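Local coordinates for protein glycosyl transferase (Staphylococcus aureus, PDB 5TZJ) that is a family 2 glycosyltransferase with a TarS-type linker domain, modelled with uridine-diphosphate-N-acetylglucosamine bound in its pocket, at residues Q45-V50 with L59-L64; A105-E110 with K134-E139; V115-M120 with S145-T150; A185-N190 with A229-N234. All blocks are in the same frame, centred on the assembly; numbering follows the deposited sequence.

From the N terminus, interaction 1 comes first: it closes the short loop between helix 46-51 and strand 59-63, and is finished before the others begin. Interactions 2 and 3 then cross, their segments alternating along the chain. Helix 100-111 packs against residues 134-139, while strand 115-122 packs against residues 145-150, so both loops share the excursion that leaves that strand. The two contacts touch where Phe107 and Ile108 pack on Leu116. Interaction 4 follows in series and makes the longest closure, joining helix 177-188 to helix 218-233. Tyr186 links interactions 3 and 4 by reaching residues 145-150, whereas interaction 1 stands apart, its centre about 30 Å from that of interaction 3.

Interaction 1. Residues Q45-V50 with L59-L64; sequences QTLQIV and LKVSQL
Leu47 reaches from helix 46-50 to Val61 and Gln63 on strand 59-63. Its CB points at the strand, and with CG set anti to the carbonyl carbon (chi1 -82°) the branch is carried across the gap. CG is the first atom to come close, 4.1 Å from Gln63 NE2. From there the two methyls part company. CD1 lies over the face of the Gln63 amide, 3.5 Å from NE2 and 3.8 Å from CD, with Gln63 CB also beside it; CD2 goes to Val61, ending 3.6 Å from CG1. The Gln63 chain is extended beyond CG, and its NE2 donates to Asp39 OD2 on strand 33-39.

One helical turn on, Val50 works the other end of the strand. Its CG1 lies 3.5 Å from Val61 CG2, so Val61 gives one methyl to each helix residue. Leu59 CD1 sits 4.1 Å from Val50 CG1 and closer still, 3.3 Å, to Val50 O. Helix and strand run nearly antiparallel, their axes 165° apart, as expected inside a beta-alpha-beta unit, here strand 33-39, helix 46-51 and strand 59-63 of the glycosyltransferase family 2 region.

No hydrogen bond crosses between the segments. The seam is held mainly by apolar packing, with one methyl over an amide; it is buried at Val50 and Leu59 and more open at Gln63. This chemistry is consistent with a hydrophobic attachment of the helix to the sheet, the fit probably set by shape rather than by polar pairing.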
loop_
_atom_site.group_PDB
_atom_site.type_symbol
_atom_site.label_atom_id
_atom_site.label_comp_id
_atom_site.label_asym_id
_atom_site.label_seq_id
_atom_site.Cartn_x
_atom_site.Cartn_y
_atom_site.Cartn_z
ATOM N N GLN A 45 -11.051 1.858 26.745
ATOM C CA GLN A 45 -10.031 1.373 27.668
ATOM C C GLN A 45 -8.815 0.793 26.951
ATOM O O GLN A 45 -8.083 -0.016 27.552
ATOM C CB GLN A 45 -10.626 0.336 28.620
ATOM C CG GLN A 45 -11.628 0.905 29.635
ATOM C CD GLN A 45 -10.987 1.866 30.630
ATOM O OE1 GLN A 45 -10.872 3.074 30.364
ATOM N NE2 GLN A 45 -10.544 1.329 31.779
ATOM N N THR A 46 -8.583 1.193 25.687
ATOM C CA THR A 46 -7.441 0.672 24.939
ATOM C C THR A 46 -6.158 0.784 25.767
ATOM O O THR A 46 -5.415 -0.196 25.903
ATOM C CB THR A 46 -7.289 1.389 23.577
ATOM O OG1 THR A 46 -8.362 1.030 22.689
ATOM C CG2 THR A 46 -5.968 1.007 22.875
ATOM N N LEU A 47 -5.915 1.959 26.380
ATOM C CA LEU A 47 -4.622 2.194 27.021
ATOM C C LEU A 47 -4.473 1.406 28.314
ATOM O O LEU A 47 -3.358 0.975 28.653
ATOM C CB LEU A 47 -4.407 3.683 27.294
ATOM C CG LEU A 47 -3.908 4.541 26.113
ATOM C CD1 LEU A 47 -3.432 5.901 26.666
ATOM C CD2 LEU A 47 -2.822 3.882 25.334
ATOM N N GLN A 48 -5.570 1.219 29.052
ATOM C CA GLN A 48 -5.487 0.415 30.262
ATOM C C GLN A 48 -5.224 -1.044 29.926
ATOM O O GLN A 48 -4.514 -1.724 30.673
ATOM C CB GLN A 48 -6.761 0.572 31.094
ATOM C CG GLN A 48 -6.962 1.998 31.629
ATOM C CD GLN A 48 -7.789 2.906 30.700
ATOM O OE1 GLN A 48 -7.651 2.883 29.466
ATOM N NE2 GLN A 48 -8.650 3.733 31.308
ATOM N N ILE A 49 -5.745 -1.538 28.794
ATOM C CA ILE A 49 -5.377 -2.896 28.377
ATOM C C ILE A 49 -3.906 -2.958 27.975
ATOM O O ILE A 49 -3.181 -3.875 28.379
ATOM C CB ILE A 49 -6.298 -3.401 27.254
ATOM C CG1 ILE A 49 -7.733 -3.500 27.787
ATOM C CG2 ILE A 49 -5.856 -4.768 26.798
ATOM C CD1 ILE A 49 -8.785 -3.629 26.708
ATOM N N VAL A 50 -3.425 -1.963 27.229
ATOM C CA VAL A 50 -2.013 -1.944 26.854
ATOM C C VAL A 50 -1.112 -1.959 28.092
ATOM O O VAL A 50 -0.082 -2.642 28.114
ATOM C CB VAL A 50 -1.711 -0.743 25.932
ATOM C CG1 VAL A 50 -0.209 -0.564 25.780
ATOM C CG2 VAL A 50 -2.366 -0.935 24.516
ATOM N N LEU A 59 7.951 -1.985 26.526
ATOM C CA LEU A 59 6.770 -1.278 26.056
ATOM C C LEU A 59 7.021 0.227 26.052
ATOM O O LEU A 59 7.574 0.773 27.007
ATOM C CB LEU A 59 5.602 -1.659 26.956
ATOM C CG LEU A 59 4.174 -1.618 26.454
ATOM C CD1 LEU A 59 3.158 -2.104 27.504
ATOM C CD2 LEU A 59 3.914 -0.243 26.114
ATOM N N LYS A 60 6.630 0.896 24.968
ATOM C CA LYS A 60 6.580 2.351 24.922
ATOM C C LYS A 60 5.161 2.759 24.541
ATOM O O LYS A 60 4.670 2.363 23.478
ATOM C CB LYS A 60 7.583 2.919 23.906
ATOM C CG LYS A 60 9.035 2.851 24.303
ATOM C CD LYS A 60 9.892 3.381 23.151
ATOM C CE LYS A 60 11.376 3.374 23.516
ATOM N NZ LYS A 60 12.248 3.355 22.293
ATOM N N VAL A 61 4.508 3.547 25.394
ATOM C CA VAL A 61 3.136 4.012 25.167
ATOM C C VAL A 61 3.119 5.534 25.167
ATOM O O VAL A 61 3.658 6.178 26.080
ATOM C CB VAL A 61 2.151 3.506 26.255
ATOM C CG1 VAL A 61 0.729 4.019 26.017
ATOM C CG2 VAL A 61 2.116 2.047 26.295
ATOM N N SER A 62 2.431 6.110 24.189
ATOM C CA SER A 62 2.069 7.505 24.313
ATOM C C SER A 62 0.732 7.680 23.612
ATOM O O SER A 62 0.230 6.760 22.950
ATOM C CB SER A 62 3.144 8.412 23.727
ATOM O OG SER A 62 3.262 8.177 22.340
ATOM N N GLN A 63 0.140 8.861 23.788
ATOM C CA GLN A 63 -1.184 9.108 23.247
ATOM C C GLN A 63 -1.255 10.524 22.712
ATOM O O GLN A 63 -0.846 11.467 23.399
ATOM C CB GLN A 63 -2.262 8.891 24.323
ATOM C CG GLN A 63 -3.684 9.267 23.905
ATOM C CD GLN A 63 -4.669 9.087 25.054
ATOM O OE1 GLN A 63 -4.624 9.826 26.048
ATOM N NE2 GLN A 63 -5.556 8.097 24.937
ATOM N N LEU A 64 -1.783 10.666 21.494
ATOM C CA LEU A 64 -1.981 11.983 20.912
ATOM C C LEU A 64 -3.180 12.662 21.561
ATOM O O LEU A 64 -4.180 12.022 21.903
ATOM C CB LEU A 64 -2.208 11.889 19.403
ATOM C CG LEU A 64 -1.189 11.050 18.624
ATOM C CD1 LEU A 64 -1.460 11.156 17.104
ATOM C CD2 LEU A 64 0.241 11.502 18.975
#

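Interaction 2. Residues A105-E110 with K134-E139; sequences AAFIDE and KETAPE
Phe107 and Thr136 come at each other from opposite directions, the phenyl ring reaching out of helix 105-110 and the threonine methyl reaching back from the loop. The ring has CG anti to its backbone N (chi1 -169°), which sends it away from the helix with its far end foremost. It is that end, CE2 and CZ, that meets the other segment. Thr136 CG2 lies 3.6 Å from Phe107 CE2 and approaches the ring obliquely.

The remaining partners stand at the edge of the ring, near its plane. Pro138 CA is 3.7 Å from Phe107 CZ, and Ala137 O is 4.0 Å from the same carbon. The proline ring itself stays a little further off, its CB 4.3 Å from Phe107 CZ. The phenyl thus abuts the backbone at Ala137 and Pro138 with its edge, and there is no stack on the proline ring.

Thr136 turns its two branches to different tasks: the methyl goes to Phe107, while OG1 accepts from Ser196 N and is hydrogen-bonded with Asp197 OD1. Phe107 is buried, with Ser193 and Leu195 of strand 192-195 and Leu116 of strand 115-122 against it. Ala137 shares backbone hydrogen bonds with Val194. The arrangement is an aromatic residue from a helix packed over the sheet, meeting a segment bonded alongside strand 192-195, consistent with the GT-A-type alpha/beta sandwich usual in family 2 glycosyltransferases.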
loop_
_atom_site.group_PDB
_atom_site.type_symbol
_atom_site.label_atom_id
_atom_site.label_comp_id
_atom_site.label_asym_id
_atom_site.label_seq_id
_atom_site.Cartn_x
_atom_site.Cartn_y
_atom_site.Cartn_z
ATOM N N ALA A 105 14.680 -12.352 11.983
ATOM C CA ALA A 105 16.023 -11.990 12.417
ATOM C C ALA A 105 17.049 -12.929 11.801
ATOM O O ALA A 105 18.134 -12.499 11.389
ATOM C CB ALA A 105 16.125 -12.025 13.945
ATOM N N ALA A 106 16.723 -14.219 11.741
ATOM C CA ALA A 106 17.646 -15.176 11.145
ATOM C C ALA A 106 17.831 -14.887 9.658
ATOM O O ALA A 106 18.957 -14.900 9.159
ATOM C CB ALA A 106 17.144 -16.599 11.381
ATOM N N PHE A 107 16.741 -14.531 8.965
ATOM C CA PHE A 107 16.802 -14.290 7.523
ATOM C C PHE A 107 17.568 -13.007 7.208
ATOM O O PHE A 107 18.397 -12.973 6.283
ATOM C CB PHE A 107 15.378 -14.224 6.958
ATOM C CG PHE A 107 15.303 -14.249 5.450
ATOM C CD1 PHE A 107 15.353 -13.081 4.711
ATOM C CD2 PHE A 107 15.208 -15.465 4.767
ATOM C CE1 PHE A 107 15.274 -13.119 3.289
ATOM C CE2 PHE A 107 15.137 -15.501 3.377
ATOM C CZ PHE A 107 15.153 -14.316 2.640
ATOM N N ILE A 108 17.300 -11.941 7.966
ATOM C CA ILE A 108 18.015 -10.681 7.786
ATOM C C ILE A 108 19.504 -10.857 8.067
ATOM O O ILE A 108 20.355 -10.270 7.388
ATOM C CB ILE A 108 17.387 -9.604 8.691
ATOM C CG1 ILE A 108 16.080 -9.101 8.059
ATOM C CG2 ILE A 108 18.389 -8.476 9.008
ATOM C CD1 ILE A 108 15.114 -8.484 9.065
ATOM N N ASP A 109 19.848 -11.660 9.072
ATOM C CA ASP A 109 21.257 -11.802 9.419
ATOM C C ASP A 109 22.057 -12.387 8.266
ATOM O O ASP A 109 23.223 -12.019 8.071
ATOM C CB ASP A 109 21.408 -12.660 10.671
ATOM C CG ASP A 109 21.076 -11.890 11.938
ATOM O OD1 ASP A 109 21.384 -12.396 13.045
ATOM O OD2 ASP A 109 20.509 -10.766 11.814
ATOM N N GLU A 110 21.446 -13.266 7.471
ATOM C CA GLU A 110 22.156 -13.888 6.360
ATOM C C GLU A 110 22.128 -13.027 5.103
ATOM O O GLU A 110 23.127 -12.968 4.380
ATOM C CB GLU A 110 21.577 -15.283 6.065
ATOM C CG GLU A 110 20.067 -15.410 6.285
ATOM C CD GLU A 110 19.536 -16.852 6.230
ATOM O OE1 GLU A 110 20.212 -17.733 5.621
ATOM O OE2 GLU A 110 18.432 -17.087 6.803
ATOM N N LYS A 134 4.442 -16.655 -3.101
ATOM C CA LYS A 134 4.467 -18.081 -3.431
ATOM C C LYS A 134 5.806 -18.731 -3.124
ATOM O O LYS A 134 5.893 -19.960 -3.134
ATOM C CB LYS A 134 4.126 -18.303 -4.910
ATOM C CG LYS A 134 2.708 -17.891 -5.316
ATOM C CD LYS A 134 1.650 -18.741 -4.618
ATOM C CE LYS A 134 0.452 -17.910 -4.159
ATOM N NZ LYS A 134 -0.194 -17.115 -5.265
ATOM N N GLU A 135 6.837 -17.945 -2.840
ATOM C CA GLU A 135 8.183 -18.460 -2.663
ATOM C C GLU A 135 8.944 -17.523 -1.737
ATOM O O GLU A 135 8.697 -16.311 -1.718
ATOM C CB GLU A 135 8.893 -18.576 -4.018
ATOM C CG GLU A 135 9.946 -19.678 -4.097
ATOM C CD GLU A 135 10.434 -19.907 -5.525
ATOM O OE1 GLU A 135 11.255 -20.833 -5.735
ATOM O OE2 GLU A 135 9.991 -19.160 -6.439
ATOM N N THR A 136 9.852 -18.083 -0.954
ATOM C CA THR A 136 10.795 -17.252 -0.228
ATOM C C THR A 136 11.899 -16.822 -1.180
ATOM O O THR A 136 12.383 -17.620 -1.988
ATOM C CB THR A 136 11.383 -18.006 0.957
ATOM O OG1 THR A 136 10.346 -18.302 1.907
ATOM C CG2 THR A 136 12.461 -17.183 1.621
ATOM N N ALA A 137 12.277 -15.553 -1.116
ATOM C CA ALA A 137 13.277 -15.050 -2.044
ATOM C C ALA A 137 14.205 -14.055 -1.365
ATOM O O ALA A 137 13.747 -13.041 -0.826
ATOM C CB ALA A 137 12.602 -14.399 -3.251
ATOM N N PRO A 138 15.514 -14.298 -1.378
ATOM C CA PRO A 138 16.438 -13.358 -0.717
ATOM C C PRO A 138 16.525 -12.010 -1.409
ATOM O O PRO A 138 16.823 -11.004 -0.759
ATOM C CB PRO A 138 17.787 -14.093 -0.769
ATOM C CG PRO A 138 17.454 -15.502 -1.150
ATOM C CD PRO A 138 16.216 -15.451 -1.955
ATOM N N GLU A 139 16.276 -11.949 -2.707
ATOM C CA GLU A 139 16.444 -10.705 -3.444
ATOM C C GLU A 139 15.363 -10.653 -4.504
ATOM O O GLU A 139 15.263 -11.577 -5.309
ATOM C CB GLU A 139 17.832 -10.620 -4.089
ATOM C CG GLU A 139 18.066 -9.310 -4.831
ATOM C CD GLU A 139 19.463 -8.769 -4.605
ATOM O OE1 GLU A 139 20.393 -9.216 -5.302
ATOM O OE2 GLU A 139 19.628 -7.899 -3.709
#

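Interaction 3. Residues V115-M120 with S145-T150; sequences VLLIKM and SRIIYT
Leu117, in strand 115-118, and Ile147, in a short 3-10 segment around Ile147-Tyr149, are the nearest backbone pair at 8.4 Å between CA atoms, a gap that leaves the contact to side chains. Leu117 fills it with a single methyl. CD2 sits between Ile147 and Thr150, 3.8 Å from Ile147 CG2 and 3.6 Å from Thr150 CG2.

The two approaches differ. Leu117 crosses Ile147 at about a right angle, but meets Thr150 tip to tip, methyl to methyl. Thr150 can do this because its OG1 is anti to the backbone N (chi1 179°), which leaves CG2 for the leucine while OG1 hydrogen-bonds with Lys155 NZ. Thr150 N donates to Ile147 O at 3.0 Å, in keeping with the 3-10 geometry.

All three touching residues are buried. This is core packing of a sheet strand against residues 145-150, beside the bound uridine-diphosphate-N-acetylglucosamine: Met120 touches that ligand, and the Thr150 side chain is about 7 Å from it. Tyr186 of helix 177-188 packs over the contact, against Leu117 and Ile147, its OH hydrogen-bonded with Thr150 O. Ile192 of strand 192-195, parallel to strand 115-122, packs on both Leu117 and Ile147, while Ile148 and Tyr149 lean on helix 239-256.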
loop_
_atom_site.group_PDB
_atom_site.type_symbol
_atom_site.label_atom_id
_atom_site.label_comp_id
_atom_site.label_asym_id
_atom_site.label_seq_id
_atom_site.Cartn_x
_atom_site.Cartn_y
_atom_site.Cartn_z
ATOM N N VAL A 115 14.296 -4.225 3.172
ATOM C CA VAL A 115 12.853 -4.363 3.290
ATOM C C VAL A 115 12.567 -5.851 3.227
ATOM O O VAL A 115 13.013 -6.529 2.293
ATOM C CB VAL A 115 12.113 -3.589 2.165
ATOM C CG1 VAL A 115 10.619 -3.886 2.138
ATOM C CG2 VAL A 115 12.383 -2.101 2.286
ATOM N N LEU A 116 11.853 -6.378 4.218
ATOM C CA LEU A 116 11.529 -7.804 4.232
ATOM C C LEU A 116 10.013 -7.942 4.202
ATOM O O LEU A 116 9.331 -7.566 5.158
ATOM C CB LEU A 116 12.120 -8.515 5.453
ATOM C CG LEU A 116 11.826 -10.007 5.672
ATOM C CD1 LEU A 116 12.210 -10.940 4.464
ATOM C CD2 LEU A 116 12.521 -10.505 6.909
ATOM N N LEU A 117 9.498 -8.481 3.110
ATOM C CA LEU A 117 8.090 -8.832 3.029
ATOM C C LEU A 117 7.900 -10.134 3.780
ATOM O O LEU A 117 8.727 -11.039 3.659
ATOM C CB LEU A 117 7.648 -8.998 1.561
ATOM C CG LEU A 117 7.380 -7.695 0.794
ATOM C CD1 LEU A 117 8.664 -7.005 0.367
ATOM C CD2 LEU A 117 6.442 -7.897 -0.403
ATOM N N ILE A 118 6.806 -10.241 4.539
ATOM C CA ILE A 118 6.511 -11.464 5.274
ATOM C C ILE A 118 5.112 -11.933 4.911
ATOM O O ILE A 118 4.188 -11.122 4.774
ATOM C CB ILE A 118 6.663 -11.271 6.788
ATOM C CG1 ILE A 118 5.777 -10.106 7.275
ATOM C CG2 ILE A 118 8.136 -11.092 7.154
ATOM C CD1 ILE A 118 5.820 -9.967 8.804
ATOM N N LYS A 119 4.975 -13.235 4.693
ATOM C CA LYS A 119 3.752 -13.767 4.110
ATOM C C LYS A 119 2.564 -13.483 5.020
ATOM O O LYS A 119 2.637 -13.665 6.238
ATOM C CB LYS A 119 3.889 -15.281 3.865
ATOM C CG LYS A 119 2.616 -15.891 3.317
ATOM C CD LYS A 119 2.669 -17.401 3.284
ATOM C CE LYS A 119 3.707 -17.907 2.344
ATOM N NZ LYS A 119 3.784 -19.416 2.406
ATOM N N MET A 120 1.457 -13.049 4.424
ATOM C CA MET A 120 0.269 -12.739 5.198
ATOM C C MET A 120 -0.796 -13.820 5.031
ATOM O O MET A 120 -0.794 -14.592 4.069
ATOM C CB MET A 120 -0.293 -11.373 4.801
ATOM C CG MET A 120 0.757 -10.305 4.521
ATOM S SD MET A 120 0.016 -8.872 3.688
ATOM C CE MET A 120 -1.223 -8.460 4.925
ATOM N N SER A 145 9.211 -9.021 -9.875
ATOM C CA SER A 145 8.356 -9.657 -8.893
ATOM C C SER A 145 7.074 -8.844 -8.829
ATOM O O SER A 145 6.967 -7.781 -9.444
ATOM C CB SER A 145 9.033 -9.703 -7.522
ATOM O OG SER A 145 9.009 -8.375 -6.941
ATOM N N ARG A 146 6.110 -9.330 -8.053
ATOM C CA ARG A 146 4.853 -8.617 -7.876
ATOM C C ARG A 146 4.829 -7.801 -6.577
ATOM O O ARG A 146 3.751 -7.569 -6.035
ATOM C CB ARG A 146 3.675 -9.594 -7.874
ATOM C CG ARG A 146 3.743 -10.690 -8.906
ATOM C CD ARG A 146 2.763 -10.405 -10.037
ATOM N NE ARG A 146 1.429 -10.160 -9.512
ATOM C CZ ARG A 146 0.471 -9.578 -10.211
ATOM N NH1 ARG A 146 0.712 -9.229 -11.466
ATOM N NH2 ARG A 146 -0.716 -9.348 -9.663
ATOM N N ILE A 147 5.980 -7.369 -6.056
ATOM C CA ILE A 147 5.924 -6.639 -4.778
ATOM C C ILE A 147 5.115 -5.356 -4.909
ATOM O O ILE A 147 4.551 -4.871 -3.926
ATOM C CB ILE A 147 7.318 -6.330 -4.232
ATOM C CG1 ILE A 147 8.130 -5.535 -5.264
ATOM C CG2 ILE A 147 8.014 -7.629 -3.798
ATOM C CD1 ILE A 147 9.427 -4.939 -4.676
ATOM N N ILE A 148 5.028 -4.790 -6.114
ATOM C CA ILE A 148 4.280 -3.556 -6.248
ATOM C C ILE A 148 2.786 -3.762 -5.997
ATOM O O ILE A 148 2.065 -2.788 -5.737
ATOM C CB ILE A 148 4.571 -2.953 -7.631
ATOM C CG1 ILE A 148 4.208 -1.477 -7.646
ATOM C CG2 ILE A 148 3.761 -3.665 -8.714
ATOM C CD1 ILE A 148 4.770 -0.717 -8.864
ATOM N N TYR A 149 2.287 -4.992 -6.080
ATOM C CA TYR A 149 0.906 -5.299 -5.748
ATOM C C TYR A 149 0.641 -5.371 -4.245
ATOM O O TYR A 149 -0.518 -5.593 -3.871
ATOM C CB TYR A 149 0.478 -6.588 -6.443
ATOM C CG TYR A 149 0.326 -6.300 -7.929
ATOM C CD1 TYR A 149 1.430 -6.298 -8.770
ATOM C CD2 TYR A 149 -0.904 -5.941 -8.471
ATOM C CE1 TYR A 149 1.307 -5.991 -10.143
ATOM C CE2 TYR A 149 -1.041 -5.627 -9.867
ATOM C CZ TYR A 149 0.076 -5.631 -10.670
ATOM O OH TYR A 149 -0.026 -5.295 -12.014
ATOM N N THR A 150 1.654 -5.128 -3.386
ATOM C CA THR A 150 1.431 -5.028 -1.941
ATOM C C THR A 150 2.196 -3.824 -1.377
ATOM O O THR A 150 3.424 -3.843 -1.276
ATOM C CB THR A 150 1.771 -6.339 -1.197
ATOM O OG1 THR A 150 1.540 -6.142 0.211
ATOM C CG2 THR A 150 3.207 -6.792 -1.403
#

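Interaction 4. Residues A185-N190 with A229-N234; sequences AYLNAN and AVEILN
Leu187 packs against Glu231 and Ile232 where the C-terminal turn of helix 177-188 meets that of helix 218-233, a helix-helix contact whose second partner lies in the TarS-type linker region. The backbones come closest at Leu187 and Ile232, 7.3 Å between CA atoms.

The apolar part rests on one methyl. Leu187 is held with CG anti to its carbonyl carbon (chi1 -75°), and its CD1 lands between two neighbouring residues of the other helix. It lies 3.8 Å from Ile232 CA and 3.9 Å from Ile232 CG1, so it touches the helix surface as well as the isoleucine branch. The same methyl is 3.7 Å from Glu231 CG. Here the glutamate acts through its aliphatic stem: chi1 of -165° puts CG on the leucine methyl, and the bend at chi2 turns the carboxylate end. Ile232, buried, also meets Ile245 of helix 239-256, so that third helix backs the contact.

Polar bonding does not cross between the segments but stays within each one or its own chain neighbours. In helix 177-188 Asn188 turns its ND2 to Lys184 O. In residues 229-234, Val230 O accepts twice from Asn234. One donor is its backbone N at 3.0 Å; the other is the side-chain ND2, also at 3.0 Å, which sits above the carbonyl plane of Val230 and bonds with an N-H...O angle of 158°.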
loop_
_atom_site.group_PDB
_atom_site.type_symbol
_atom_site.label_atom_id
_atom_site.label_comp_id
_atom_site.label_asym_id
_atom_site.label_seq_id
_atom_site.Cartn_x
_atom_site.Cartn_y
_atom_site.Cartn_z
ATOM N N ALA A 185 10.026 3.354 0.278
ATOM C CA ALA A 185 10.950 2.387 0.878
ATOM C C ALA A 185 11.455 1.417 -0.185
ATOM O O ALA A 185 12.638 1.065 -0.205
ATOM C CB ALA A 185 10.271 1.614 2.012
ATOM N N TYR A 186 10.570 0.992 -1.096
ATOM C CA TYR A 186 11.025 0.125 -2.190
ATOM C C TYR A 186 12.066 0.833 -3.046
ATOM O O TYR A 186 13.114 0.256 -3.391
ATOM C CB TYR A 186 9.846 -0.290 -3.065
ATOM C CG TYR A 186 8.889 -1.351 -2.532
ATOM C CD1 TYR A 186 9.266 -2.244 -1.566
ATOM C CD2 TYR A 186 7.596 -1.463 -3.067
ATOM C CE1 TYR A 186 8.352 -3.250 -1.121
ATOM C CE2 TYR A 186 6.702 -2.451 -2.672
ATOM C CZ TYR A 186 7.085 -3.345 -1.686
ATOM O OH TYR A 186 6.169 -4.294 -1.283
ATOM N N LEU A 187 11.781 2.080 -3.433
ATOM C CA LEU A 187 12.664 2.804 -4.346
ATOM C C LEU A 187 14.066 3.052 -3.751
ATOM O O LEU A 187 15.046 3.159 -4.495
ATOM C CB LEU A 187 11.998 4.120 -4.753
ATOM C CG LEU A 187 10.832 4.059 -5.774
ATOM C CD1 LEU A 187 10.063 5.381 -5.835
ATOM C CD2 LEU A 187 11.291 3.639 -7.207
ATOM N N ASN A 188 14.188 3.165 -2.430
ATOM C CA ASN A 188 15.460 3.485 -1.798
ATOM C C ASN A 188 16.238 2.273 -1.300
ATOM O O ASN A 188 17.410 2.421 -0.939
ATOM C CB ASN A 188 15.233 4.436 -0.604
ATOM C CG ASN A 188 14.957 5.846 -1.060
ATOM O OD1 ASN A 188 15.876 6.575 -1.456
ATOM N ND2 ASN A 188 13.691 6.234 -1.043
ATOM N N ALA A 189 15.636 1.092 -1.261
ATOM C CA ALA A 189 16.282 -0.019 -0.589
ATOM C C ALA A 189 17.327 -0.622 -1.510
ATOM O O ALA A 189 17.161 -0.651 -2.725
ATOM C CB ALA A 189 15.264 -1.086 -0.191
ATOM N N ASN A 190 18.419 -1.085 -0.927
ATOM C CA ASN A 190 19.390 -1.809 -1.728
ATOM C C ASN A 190 18.957 -3.243 -1.963
ATOM O O ASN A 190 19.301 -3.826 -2.993
ATOM C CB ASN A 190 20.761 -1.778 -1.062
ATOM C CG ASN A 190 21.347 -0.391 -1.041
ATOM O OD1 ASN A 190 21.186 0.375 -2.005
ATOM N ND2 ASN A 190 22.018 -0.041 0.062
ATOM N N ALA A 229 3.820 9.044 -8.504
ATOM C CA ALA A 229 4.376 9.188 -9.840
ATOM C C ALA A 229 5.582 10.122 -9.807
ATOM O O ALA A 229 6.594 9.850 -10.449
ATOM C CB ALA A 229 3.282 9.713 -10.814
ATOM N N VAL A 230 5.499 11.224 -9.041
ATOM C CA VAL A 230 6.657 12.112 -8.912
ATOM C C VAL A 230 7.829 11.374 -8.267
ATOM O O VAL A 230 8.972 11.443 -8.742
ATOM C CB VAL A 230 6.255 13.366 -8.108
ATOM C CG1 VAL A 230 7.501 14.193 -7.742
ATOM C CG2 VAL A 230 5.254 14.171 -8.961
ATOM N N GLU A 231 7.549 10.626 -7.202
ATOM C CA GLU A 231 8.598 9.897 -6.498
ATOM C C GLU A 231 9.342 8.952 -7.438
ATOM O O GLU A 231 10.582 8.947 -7.466
ATOM C CB GLU A 231 7.999 9.125 -5.316
ATOM C CG GLU A 231 9.031 8.664 -4.358
ATOM C CD GLU A 231 9.644 9.858 -3.572
ATOM O OE1 GLU A 231 10.834 9.821 -3.317
ATOM O OE2 GLU A 231 8.929 10.843 -3.233
ATOM N N ILE A 232 8.603 8.145 -8.206
ATOM C CA ILE A 232 9.250 7.180 -9.107
ATOM C C ILE A 232 10.124 7.905 -10.122
ATOM O O ILE A 232 11.288 7.556 -10.334
ATOM C CB ILE A 232 8.198 6.302 -9.809
ATOM C CG1 ILE A 232 7.517 5.332 -8.810
ATOM C CG2 ILE A 232 8.808 5.542 -11.048
ATOM C CD1 ILE A 232 6.133 4.819 -9.269
ATOM N N LEU A 233 9.569 8.921 -10.764
ATOM C CA LEU A 233 10.283 9.598 -11.840
ATOM C C LEU A 233 11.480 10.375 -11.316
ATOM O O LEU A 233 12.410 10.674 -12.081
ATOM C CB LEU A 233 9.294 10.488 -12.606
ATOM C CG LEU A 233 8.390 9.623 -13.489
ATOM C CD1 LEU A 233 7.287 10.458 -14.079
ATOM C CD2 LEU A 233 9.215 9.057 -14.623
ATOM N N ASN A 234 11.530 10.635 -10.016
ATOM C CA ASN A 234 12.695 11.275 -9.439
ATOM C C ASN A 234 13.635 10.301 -8.769
ATOM O O ASN A 234 14.650 10.734 -8.241
ATOM C CB ASN A 234 12.299 12.340 -8.421
ATOM C CG ASN A 234 11.961 13.633 -9.077
ATOM O OD1 ASN A 234 12.854 14.407 -9.470
ATOM N ND2 ASN A 234 10.672 13.885 -9.233
#